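Local atomic coordinates of tartrate dehydrogenase/decarboxylase (Pseudomonas putida, PDB entry 3FLK), a protein that oxidises tartrate to oxaloglycolate with NAD, converts meso-tartrate to D-glycerate and oxidatively decarboxylates D-malate to pyruvate, with magnesium or manganese as cofactor. Residues A[61-66]-A[94-99]; A[50-53]-A[57-60]; A[134-139]-A[267-272]. The protein carries 1 engineered substitution. One frame throughout, in Å; residues are numbered along the deposited sequence.

Contact 1 of 3, residues A[61-66]-A[94-99]; sequences DDWAEQ and LLKFRR. With NAI (1,4-dihydronicotinamide adenine dinucleotide), chain F; OXL (oxalate ion), chain G; SO4 (sulfate ion), chain L.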
loop_
_atom_site.group_PDB
_atom_site.type_symbol
_atom_site.label_atom_id
_atom_site.label_comp_id
_atom_site.label_asym_id
_atom_site.label_seq_id
_atom_site.Cartn_x
_atom_site.Cartn_y
_atom_site.Cartn_z
ATOM N N ASP A 61 3.144 27.085 -22.618
ATOM C CA ASP A 61 2.007 27.716 -21.943
ATOM C C ASP A 61 0.656 27.384 -22.581
ATOM O O ASP A 61 -0.363 27.347 -21.890
ATOM C CB ASP A 61 2.198 29.239 -21.882
ATOM C CG ASP A 61 3.290 29.665 -20.906
ATOM O OD1 ASP A 61 3.969 28.795 -20.319
ATOM O OD2 ASP A 61 3.470 30.889 -20.725
ATOM N N ASP A 62 0.653 27.139 -23.890
ATOM C CA ASP A 62 -0.587 26.877 -24.625
ATOM C C ASP A 62 -0.854 25.385 -24.884
ATOM O O ASP A 62 -1.530 25.029 -25.852
ATOM C CB ASP A 62 -0.605 27.670 -25.940
ATOM C CG ASP A 62 0.457 27.207 -26.931
ATOM O OD1 ASP A 62 1.478 26.614 -26.508
ATOM O OD2 ASP A 62 0.267 27.441 -28.144
ATOM N N TRP A 63 -0.339 24.525 -24.005
ATOM C CA TRP A 63 -0.473 23.072 -24.163
ATOM C C TRP A 63 -1.932 22.612 -24.278
ATOM O O TRP A 63 -2.244 21.734 -25.084
ATOM C CB TRP A 63 0.243 22.324 -23.026
ATOM C CG TRP A 63 -0.360 22.556 -21.669
ATOM C CD1 TRP A 63 -0.001 23.514 -20.766
ATOM C CD2 TRP A 63 -1.430 21.816 -21.065
ATOM N NE1 TRP A 63 -0.780 23.418 -19.638
ATOM C CE2 TRP A 63 -1.667 22.386 -19.796
ATOM C CE3 TRP A 63 -2.212 20.726 -21.474
ATOM C CZ2 TRP A 63 -2.652 21.903 -18.930
ATOM C CZ3 TRP A 63 -3.197 20.251 -20.615
ATOM C CH2 TRP A 63 -3.404 20.838 -19.356
ATOM N N ALA A 64 -2.813 23.218 -23.481
ATOM C CA ALA A 64 -4.225 22.835 -23.431
ATOM C C ALA A 64 -4.948 23.207 -24.716
ATOM O O ALA A 64 -5.792 22.453 -25.200
ATOM C CB ALA A 64 -4.917 23.465 -22.223
ATOM N N GLU A 65 -4.605 24.373 -25.255
ATOM C CA GLU A 65 -5.110 24.842 -26.541
ATOM C C GLU A 65 -4.737 23.853 -27.650
ATOM O O GLU A 65 -5.560 23.538 -28.513
ATOM C CB GLU A 65 -4.542 26.236 -26.832
ATOM C CG GLU A 65 -4.911 26.842 -28.181
ATOM C CD GLU A 65 -4.025 28.028 -28.537
ATOM O OE1 GLU A 65 -4.207 29.119 -27.944
ATOM O OE2 GLU A 65 -3.141 27.869 -29.410
ATOM N N GLN A 66 -3.504 23.355 -27.605
ATOM C CA GLN A 66 -3.003 22.424 -28.616
ATOM C C GLN A 66 -3.651 21.044 -28.528
ATOM O O GLN A 66 -4.042 20.473 -29.547
ATOM C CB GLN A 66 -1.480 22.297 -28.529
ATOM C CG GLN A 66 -0.721 23.577 -28.861
ATOM C CD GLN A 66 0.780 23.369 -28.934
ATOM O OE1 GLN A 66 1.266 22.500 -29.659
ATOM N NE2 GLN A 66 1.525 24.176 -28.188
ATOM N N LEU A 94 1.758 15.502 -16.410
ATOM C CA LEU A 94 0.673 14.516 -16.362
ATOM C C LEU A 94 -0.476 14.910 -15.432
ATOM O O LEU A 94 -1.645 14.734 -15.777
ATOM C CB LEU A 94 1.209 13.122 -15.997
ATOM C CG LEU A 94 0.212 11.968 -15.804
ATOM C CD1 LEU A 94 -0.620 11.677 -17.057
ATOM C CD2 LEU A 94 0.947 10.726 -15.358
ATOM N N LEU A 95 -0.141 15.446 -14.261
ATOM C CA LEU A 95 -1.163 15.867 -13.304
ATOM C C LEU A 95 -1.994 17.048 -13.812
ATOM O O LEU A 95 -3.176 17.160 -13.482
ATOM C CB LEU A 95 -0.552 16.136 -11.924
ATOM C CG LEU A 95 -0.648 15.012 -10.876
ATOM C CD1 LEU A 95 -0.516 13.601 -11.447
ATOM C CD2 LEU A 95 0.353 15.214 -9.755
ATOM N N LYS A 96 -1.383 17.906 -14.631
ATOM C CA LYS A 96 -2.120 18.966 -15.324
ATOM C C LYS A 96 -3.102 18.403 -16.356
ATOM O O LYS A 96 -4.229 18.890 -16.462
ATOM C CB LYS A 96 -1.166 19.975 -15.974
ATOM C CG LYS A 96 -0.548 20.960 -14.989
ATOM C CD LYS A 96 0.245 22.052 -15.702
ATOM C CE LYS A 96 0.775 23.073 -14.706
ATOM N NZ LYS A 96 1.660 24.085 -15.346
ATOM N N PHE A 97 -2.676 17.388 -17.111
ATOM C CA PHE A 97 -3.567 16.675 -18.031
ATOM C C PHE A 97 -4.775 16.109 -17.284
ATOM O O PHE A 97 -5.917 16.332 -17.677
ATOM C CB PHE A 97 -2.856 15.508 -18.736
ATOM C CG PHE A 97 -1.758 15.914 -19.688
ATOM C CD1 PHE A 97 -1.768 17.149 -20.324
ATOM C CD2 PHE A 97 -0.729 15.024 -19.980
ATOM C CE1 PHE A 97 -0.753 17.501 -21.214
ATOM C CE2 PHE A 97 0.287 15.364 -20.870
ATOM C CZ PHE A 97 0.273 16.603 -21.489
ATOM N N ARG A 98 -4.505 15.372 -16.209
ATOM C CA ARG A 98 -5.547 14.688 -15.446
ATOM C C ARG A 98 -6.564 15.653 -14.842
ATOM O O ARG A 98 -7.767 15.395 -14.876
ATOM C CB ARG A 98 -4.928 13.823 -14.345
ATOM C CG ARG A 98 -4.213 12.577 -14.850
ATOM C CD ARG A 98 -3.532 11.843 -13.711
ATOM N NE ARG A 98 -2.987 10.552 -14.125
ATOM C CZ ARG A 98 -2.152 9.817 -13.393
ATOM N NH1 ARG A 98 -1.753 10.242 -12.199
ATOM N NH2 ARG A 98 -1.708 8.654 -13.856
ATOM N N ARG A 99 -6.076 16.769 -14.311
ATOM C CA ARG A 99 -6.931 17.697 -13.567
ATOM C C ARG A 99 -7.625 18.728 -14.450
ATOM O O ARG A 99 -8.827 18.961 -14.305
ATOM C CB ARG A 99 -6.153 18.341 -12.415
ATOM C CG ARG A 99 -5.712 17.293 -11.407
ATOM C CD ARG A 99 -4.971 17.837 -10.204
ATOM N NE ARG A 99 -4.717 16.740 -9.272
ATOM C CZ ARG A 99 -4.528 16.866 -7.962
ATOM N NH1 ARG A 99 -4.547 18.059 -7.381
ATOM N NH2 ARG A 99 -4.321 15.782 -7.229
HETATM P PA NAI F . 8.785 2.849 -12.619
HETATM O O1A NAI F . 7.451 2.295 -12.943
HETATM O O2A NAI F . 9.311 3.701 -13.701
HETATM O O5B NAI F . 9.805 1.643 -12.360
HETATM C C5B NAI F . 9.685 0.763 -11.266
HETATM C C4B NAI F . 10.399 -0.550 -11.567
HETATM O O4B NAI F . 9.651 -1.297 -12.509
HETATM C C3B NAI F . 11.783 -0.329 -12.162
HETATM O O3B NAI F . 12.664 -1.274 -11.604
HETATM C C2B NAI F . 11.586 -0.581 -13.644
HETATM O O2B NAI F . 12.734 -1.126 -14.253
HETATM C C1B NAI F . 10.403 -1.533 -13.688
HETATM N N9A NAI F . 9.575 -1.302 -14.884
HETATM C C8A NAI F . 8.704 -0.264 -15.100
HETATM N N7A NAI F . 8.146 -0.427 -16.319
HETATM C C5A NAI F . 8.641 -1.545 -16.883
HETATM C C6A NAI F . 8.410 -2.163 -18.108
HETATM N N6A NAI F . 7.540 -1.645 -18.972
HETATM N N1A NAI F . 9.085 -3.328 -18.414
HETATM C C2A NAI F . 9.980 -3.876 -17.519
HETATM N N3A NAI F . 10.196 -3.255 -16.304
HETATM C C4A NAI F . 9.544 -2.108 -15.993
HETATM O O3 NAI F . 8.630 3.644 -11.217
HETATM P PN NAI F . 9.783 4.348 -10.334
HETATM O O1N NAI F . 11.089 3.684 -10.534
HETATM O O2N NAI F . 9.249 4.418 -8.954
HETATM O O5D NAI F . 9.838 5.838 -10.921
HETATM C C5D NAI F . 10.669 6.191 -12.007
HETATM C C4D NAI F . 10.243 7.546 -12.572
HETATM O O4D NAI F . 8.992 7.427 -13.223
HETATM C C3D NAI F . 10.070 8.622 -11.508
HETATM O O3D NAI F . 10.557 9.827 -12.046
HETATM C C2D NAI F . 8.567 8.717 -11.310
HETATM O O2D NAI F . 8.157 10.002 -10.907
HETATM C C1D NAI F . 8.062 8.365 -12.701
HETATM N N1N NAI F . 6.700 7.800 -12.766
HETATM C C2N NAI F . 5.841 8.346 -13.679
HETATM C C3N NAI F . 4.549 7.853 -13.819
HETATM C C7N NAI F . 3.729 8.285 -15.002
HETATM O O7N NAI F . 4.312 9.104 -15.991
HETATM N N7N NAI F . 2.460 7.888 -15.095
HETATM C C4N NAI F . 4.138 6.788 -13.016
HETATM C C5N NAI F . 5.020 6.231 -12.090
HETATM C C6N NAI F . 6.310 6.747 -11.973
HETATM C C1 OXL G . 1.806 7.304 -10.187
HETATM C C2 OXL G . 0.644 6.821 -10.938
HETATM O O1 OXL G . 2.574 6.463 -9.658
HETATM O O2 OXL G . -0.144 7.644 -11.454
HETATM O O3 OXL G . 1.998 8.536 -10.077
HETATM O O4 OXL G . 0.466 5.584 -11.037
HETATM S S SO4 L . 5.028 29.175 -24.819
HETATM O O1 SO4 L . 5.579 28.484 -23.657
HETATM O O2 SO4 L . 5.178 30.616 -24.634
HETATM O O3 SO4 L . 5.747 28.760 -26.021
HETATM O O4 SO4 L . 3.611 28.850 -24.968
HETATM O O HOH W 1 0.733 25.876 -18.066
#

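Contact 2 of 3, residues A[50-53]-A[57-60]; sequences DYYL and KMMP. With SO4 (sulfate ion), chain L.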
loop_
_atom_site.group_PDB
_atom_site.type_symbol
_atom_site.label_atom_id
_atom_site.label_comp_id
_atom_site.label_asym_id
_atom_site.label_seq_id
_atom_site.Cartn_x
_atom_site.Cartn_y
_atom_site.Cartn_z
ATOM N N ASP A 50 13.723 16.761 -20.901
ATOM C CA ASP A 50 14.570 17.416 -21.906
ATOM C C ASP A 50 14.010 18.785 -22.295
ATOM O O ASP A 50 14.759 19.754 -22.434
ATOM C CB ASP A 50 14.739 16.534 -23.147
ATOM C CG ASP A 50 15.928 15.586 -23.043
ATOM O OD1 ASP A 50 16.614 15.568 -21.996
ATOM O OD2 ASP A 50 16.179 14.853 -24.024
ATOM N N TYR A 51 12.690 18.857 -22.452
ATOM C CA TYR A 51 12.007 20.121 -22.710
ATOM C C TYR A 51 12.142 21.066 -21.515
ATOM O O TYR A 51 12.263 22.278 -21.691
ATOM C CB TYR A 51 10.530 19.884 -23.048
ATOM C CG TYR A 51 9.815 21.104 -23.597
ATOM C CD1 TYR A 51 9.808 21.378 -24.965
ATOM C CD2 TYR A 51 9.136 21.979 -22.749
ATOM C CE1 TYR A 51 9.151 22.497 -25.474
ATOM C CE2 TYR A 51 8.475 23.100 -23.246
ATOM C CZ TYR A 51 8.488 23.352 -24.608
ATOM O OH TYR A 51 7.835 24.459 -25.099
ATOM N N TYR A 52 12.132 20.502 -20.308
ATOM C CA TYR A 52 12.293 21.287 -19.086
ATOM C C TYR A 52 13.683 21.920 -18.971
ATOM O O TYR A 52 13.809 23.074 -18.565
ATOM C CB TYR A 52 11.994 20.439 -17.843
ATOM C CG TYR A 52 11.987 21.231 -16.550
ATOM C CD1 TYR A 52 10.813 21.811 -16.072
ATOM C CD2 TYR A 52 13.156 21.404 -15.808
ATOM C CE1 TYR A 52 10.802 22.543 -14.889
ATOM C CE2 TYR A 52 13.156 22.133 -14.624
ATOM C CZ TYR A 52 11.975 22.698 -14.171
ATOM O OH TYR A 52 11.971 23.419 -13.000
ATOM N N LEU A 53 14.720 21.160 -19.317
ATOM C CA LEU A 53 16.098 21.645 -19.213
ATOM C C LEU A 53 16.397 22.778 -20.202
ATOM O O LEU A 53 17.295 23.591 -19.970
ATOM C CB LEU A 53 17.097 20.495 -19.391
ATOM C CG LEU A 53 17.134 19.392 -18.326
ATOM C CD1 LEU A 53 18.074 18.276 -18.763
ATOM C CD2 LEU A 53 17.535 19.924 -16.950
ATOM N N LYS A 57 10.316 24.886 -18.140
ATOM C CA LYS A 57 8.979 24.361 -17.867
ATOM C C LYS A 57 8.759 23.055 -18.624
ATOM O O LYS A 57 9.366 22.828 -19.670
ATOM C CB LYS A 57 7.895 25.390 -18.220
ATOM C CG LYS A 57 8.003 25.982 -19.618
ATOM C CD LYS A 57 7.141 27.226 -19.743
ATOM C CE LYS A 57 7.564 28.073 -20.926
ATOM N NZ LYS A 57 6.858 29.385 -20.930
HETATM N N MSE A 58 7.889 22.204 -18.088
HETATM C CA MSE A 58 7.629 20.883 -18.657
HETATM C C MSE A 58 6.921 20.948 -20.008
HETATM O O MSE A 58 7.132 20.092 -20.869
HETATM C CB MSE A 58 6.808 20.037 -17.680
HETATM C CG MSE A 58 7.519 19.708 -16.374
HETATM SE SE MSE A 58 9.115 18.596 -16.601
HETATM C CE MSE A 58 8.321 17.118 -17.583
HETATM N N MSE A 59 6.083 21.967 -20.181
HETATM C CA MSE A 59 5.247 22.117 -21.372
HETATM C C MSE A 59 5.117 23.591 -21.755
HETATM O O MSE A 59 5.272 24.462 -20.896
HETATM C CB MSE A 59 3.850 21.553 -21.108
HETATM C CG MSE A 59 3.834 20.162 -20.519
HETATM SE SE MSE A 59 2.057 19.419 -20.496
HETATM C CE MSE A 59 1.255 20.503 -19.085
ATOM N N PRO A 60 4.822 23.876 -23.043
ATOM C CA PRO A 60 4.520 25.253 -23.437
ATOM C C PRO A 60 3.248 25.766 -22.760
ATOM O O PRO A 60 2.385 24.971 -22.380
ATOM C CB PRO A 60 4.315 25.150 -24.953
ATOM C CG PRO A 60 3.972 23.724 -25.201
ATOM C CD PRO A 60 4.767 22.958 -24.194
HETATM S S SO4 L . 5.028 29.175 -24.819
HETATM O O1 SO4 L . 5.579 28.484 -23.657
HETATM O O2 SO4 L . 5.178 30.616 -24.634
HETATM O O3 SO4 L . 5.747 28.760 -26.021
HETATM O O4 SO4 L . 3.611 28.850 -24.968
#

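Contact 3 of 3, residues A[134-139]-A[267-272]; sequences RENTEG and SANLNP. With OXL (oxalate ion), chain G.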
loop_
_atom_site.group_PDB
_atom_site.type_symbol
_atom_site.label_atom_id
_atom_site.label_comp_id
_atom_site.label_asym_id
_atom_site.label_seq_id
_atom_site.Cartn_x
_atom_site.Cartn_y
_atom_site.Cartn_z
ATOM N N ARG A 134 -9.780 4.265 -9.836
ATOM C CA ARG A 134 -9.025 5.199 -9.006
ATOM C C ARG A 134 -9.477 6.640 -9.231
ATOM O O ARG A 134 -9.536 7.109 -10.371
ATOM C CB ARG A 134 -7.525 5.043 -9.300
ATOM C CG ARG A 134 -6.617 6.104 -8.687
ATOM C CD ARG A 134 -5.267 6.111 -9.384
ATOM N NE ARG A 134 -4.360 7.118 -8.838
ATOM C CZ ARG A 134 -3.207 7.475 -9.396
ATOM N NH1 ARG A 134 -2.808 6.912 -10.529
ATOM N NH2 ARG A 134 -2.450 8.400 -8.819
ATOM N N GLU A 135 -9.795 7.335 -8.140
ATOM C CA GLU A 135 -10.114 8.760 -8.200
ATOM C C GLU A 135 -8.868 9.519 -8.652
ATOM O O GLU A 135 -7.778 9.307 -8.119
ATOM C CB GLU A 135 -10.608 9.273 -6.842
ATOM C CG GLU A 135 -11.444 10.558 -6.924
ATOM C CD GLU A 135 -10.636 11.767 -7.384
ATOM O OE1 GLU A 135 -9.528 11.990 -6.844
ATOM O OE2 GLU A 135 -11.102 12.488 -8.296
ATOM N N ASN A 136 -9.041 10.411 -9.622
ATOM C CA ASN A 136 -7.913 10.938 -10.384
ATOM C C ASN A 136 -7.715 12.464 -10.339
ATOM O O ASN A 136 -6.838 12.990 -11.033
ATOM C CB ASN A 136 -8.057 10.468 -11.838
ATOM C CG ASN A 136 -6.727 10.221 -12.522
ATOM O OD1 ASN A 136 -5.754 9.791 -11.899
ATOM N ND2 ASN A 136 -6.691 10.467 -13.827
ATOM N N THR A 137 -8.514 13.174 -9.535
ATOM C CA THR A 137 -8.480 14.653 -9.541
ATOM C C THR A 137 -8.321 15.344 -8.177
ATOM O O THR A 137 -8.111 16.560 -8.122
ATOM C CB THR A 137 -9.725 15.274 -10.238
ATOM O OG1 THR A 137 -10.917 14.855 -9.562
ATOM C CG2 THR A 137 -9.794 14.884 -11.715
ATOM N N GLU A 138 -8.438 14.589 -7.087
ATOM C CA GLU A 138 -8.364 15.170 -5.743
ATOM C C GLU A 138 -7.709 14.204 -4.753
ATOM O O GLU A 138 -6.916 13.346 -5.149
ATOM C CB GLU A 138 -9.758 15.642 -5.264
ATOM C CG GLU A 138 -10.855 14.563 -5.270
ATOM C CD GLU A 138 -12.211 15.065 -4.769
ATOM O OE1 GLU A 138 -12.810 14.389 -3.904
ATOM O OE2 GLU A 138 -12.685 16.124 -5.238
ATOM N N GLY A 139 -8.020 14.356 -3.469
ATOM C CA GLY A 139 -7.552 13.419 -2.456
ATOM C C GLY A 139 -6.189 13.734 -1.874
ATOM O O GLY A 139 -5.880 14.891 -1.582
ATOM N N SER A 267 -3.591 1.794 -18.279
ATOM C CA SER A 267 -4.480 2.718 -17.584
ATOM C C SER A 267 -5.209 3.664 -18.531
ATOM O O SER A 267 -4.630 4.177 -19.498
ATOM C CB SER A 267 -3.734 3.503 -16.507
ATOM O OG SER A 267 -3.045 4.604 -17.052
ATOM N N ALA A 268 -6.489 3.872 -18.243
ATOM C CA ALA A 268 -7.319 4.810 -18.978
ATOM C C ALA A 268 -7.707 5.960 -18.050
ATOM O O ALA A 268 -8.399 5.747 -17.052
ATOM C CB ALA A 268 -8.558 4.103 -19.509
ATOM N N ASN A 269 -7.232 7.161 -18.373
ATOM C CA ASN A 269 -7.592 8.376 -17.645
ATOM C C ASN A 269 -8.755 9.040 -18.367
ATOM O O ASN A 269 -8.561 9.817 -19.304
ATOM C CB ASN A 269 -6.405 9.342 -17.547
ATOM C CG ASN A 269 -5.234 8.768 -16.768
ATOM O OD1 ASN A 269 -4.938 9.213 -15.662
ATOM N ND2 ASN A 269 -4.551 7.785 -17.350
ATOM N N LEU A 270 -9.965 8.718 -17.923
ATOM C CA LEU A 270 -11.172 9.054 -18.663
ATOM C C LEU A 270 -11.883 10.300 -18.164
ATOM O O LEU A 270 -12.079 10.486 -16.957
ATOM C CB LEU A 270 -12.160 7.880 -18.648
ATOM C CG LEU A 270 -11.748 6.514 -19.210
ATOM C CD1 LEU A 270 -12.925 5.559 -19.128
ATOM C CD2 LEU A 270 -11.233 6.611 -20.646
ATOM N N ASN A 271 -12.255 11.146 -19.118
ATOM C CA ASN A 271 -13.284 12.154 -18.925
ATOM C C ASN A 271 -14.551 11.599 -19.590
ATOM O O ASN A 271 -14.748 11.785 -20.791
ATOM C CB ASN A 271 -12.852 13.486 -19.550
ATOM C CG ASN A 271 -13.928 14.563 -19.456
ATOM O OD1 ASN A 271 -14.440 15.030 -20.473
ATOM N ND2 ASN A 271 -14.275 14.958 -18.236
ATOM N N PRO A 272 -15.398 10.890 -18.814
ATOM C CA PRO A 272 -16.527 10.115 -19.353
ATOM C C PRO A 272 -17.555 10.950 -20.120
ATOM O O PRO A 272 -18.195 10.440 -21.042
ATOM C CB PRO A 272 -17.170 9.507 -18.101
ATOM C CG PRO A 272 -16.112 9.557 -17.060
ATOM C CD PRO A 272 -15.336 10.794 -17.346
HETATM C C1 OXL G . 1.806 7.304 -10.187
HETATM C C2 OXL G . 0.644 6.821 -10.938
HETATM O O1 OXL G . 2.574 6.463 -9.658
HETATM O O2 OXL G . -0.144 7.644 -11.454
HETATM O O3 OXL G . 1.998 8.536 -10.077
HETATM O O4 OXL G . 0.466 5.584 -11.037
#

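Contact 1 of 3, residues A[61-66]-A[94-99]
Phe97 turns the edge of its ring toward the face of Trp63's six-membered ring, an offset edge-to-face (T-shaped) pair joining the short helix 63-67 to helix 94-100 in the isocitrate/isopropylmalate dehydrogenase fold. The planes stand at 65° and the centroids are 5.3 Å apart, so the rings meet near their rims: Phe97 CD1 lies 3.4 Å from Trp63 CZ3. Trp63 CG is wedged between the backbone N and the carbonyl carbon (chi1 65°), which carries the indole across to the other helix. There it also meets Lys96: Lys96 CB is 3.8 Å from Trp63 CZ2, and Lys96 O is 3.6 Å from Trp63 CH2. Beyond its CG the lysine chain is extended, and NZ reaches, weakly, a water in the indole plane to which Trp63 NE1 donates at 3.3 Å. The ring of Phe101 and the side chain of Trp46 also touch Trp63. The same helix lines the ligand site: Leu94, in its first turn, sets CD2 over the rim of one face of the Arg98 guanidinium and against the nicotinamide amide. At the guanidinium's edge, in its plane, Arg98 NH1 and NH2 both donate to oxalate O2, at 3.1 and 3.0 Å.

Contact 2 of 3, residues A[50-53]-A[57-60]
Tyr51 lays its ring along the backbone of residues 57-60: Tyr51 CD2 is 3.2 Å from Lys57 O, which lies at the ring edge, and 3.3 Å from Met58 O, which approaches obliquely. With CG anti to the backbone N (chi1 -168°), the ring extends from the helix until Tyr51 OH is 3.5 Å from Pro60 CD. Tyr52 takes a similar first torsion but meets the start of the segment. Tyr52 CA approaches Lys57 O at 3.4 Å in a C-H...O contact, so that one carbonyl faces both tyrosines. Met58, present as selenomethionine, bends its chain back to put Met58 SE 4.6 Å from the Tyr52 ring centroid, an oblique Met-aromatic contact (53° off the normal). No hydrogen bond joins the two segments. Lys57 NZ instead donates to sulfate O1 at 3.1 Å and forms a salt bridge with Asp61 OD1. Replacing Tyr51 by an alanine would remove the ring and is likely to open a gap beside Pro60 and the Lys57 and Met58 carbonyls. Residues 57-60, in the loop after helix 49-55, fold back on that helix; Tyr52 and Met58 rest against Ile88 and Ser89 of helix 86-91, respectively, while Met59 packs on Lys96 and Phe97 of helix 94-100.

Contact 3 of 3, residues A[134-139]-A[267-272]
Asn136 and Asn269 meet through their side-chain amides alone: Asn136 ND2 donates to Asn269 OD1 at 2.8 Å, with an N-H...O angle of 147°. The side chains cross at about a right angle, the amide planes are 44° apart, and the donor stands somewhat tilted from the Asn269 carbonyl plane. Asn269 CG lies anti to its carbonyl carbon (chi1 -63°), which brings OD1 round to the loop; the same OD1 also accepts from Arg98 NE, giving this buried oxygen two donors. Asn136 has a first torsion away from a staggered position, and both ends of its amide are used: OD1 accepts from Asn106, and ND2 also reaches Gln103 O. This network fixes which end of the amide is nitrogen and leaves it little freedom to rotate.

The loop carrying Asn136 is shaped by Glu135, whose chain bends back at chi2. Glu135 OE1 accepts from Glu138 N at 2.8 Å, while Glu135 OE2 takes Thr137 N at 3.0 Å and Thr137 OG1 at 2.7 Å, the hydroxyl meeting the syn lone pair. At the end of the segment, Gly139 has backbone angles at which a CB would jam against the preceding carbonyl.

Arg134, on the strand just before, is extended from CG to NE, and NE is held by Asn245 O. Arg134 NH1 points almost straight at oxalate O2, 2.9 Å away, in the guanidinium plane. Strand 105-111 lies between strands 129-135 and 266-270, so the asparagine pair links the loop after strand 129-135 to a strand that is not its sheet neighbour. With Arg98 and Arg108 of the same chain and Lys192 of the second subunit, Arg134 forms a basic cluster round the oxalate, consistent with the substrate-carboxylate site of isocitrate and isopropylmalate dehydrogenases.

In the fold
Contacts 1 and 2, with centres about 13 Å apart, abut directly: Phe97 CE1 lies 3.5 Å from Met59 SE. A sulfate, probably from the crystallisation liquor, also joins them, gripped by Lys57 NZ and Asp61 N. Contacts 1 and 3, whose centres are about 15 Å apart, meet at the oxalate. The hydrogen bond from Arg98 NE to Asn269 OD1, 2.8 Å long, ties the two together, and beside it Arg98 NH1 comes within 3.9 Å of Arg134 NH1. Contacts 2 and 3 do not touch, their nearest atoms being about 13 Å apart. Helix 94-100 therefore connects the outlying loop, whose Met58 side chain is about 9 Å from the NADH, to the substrate site.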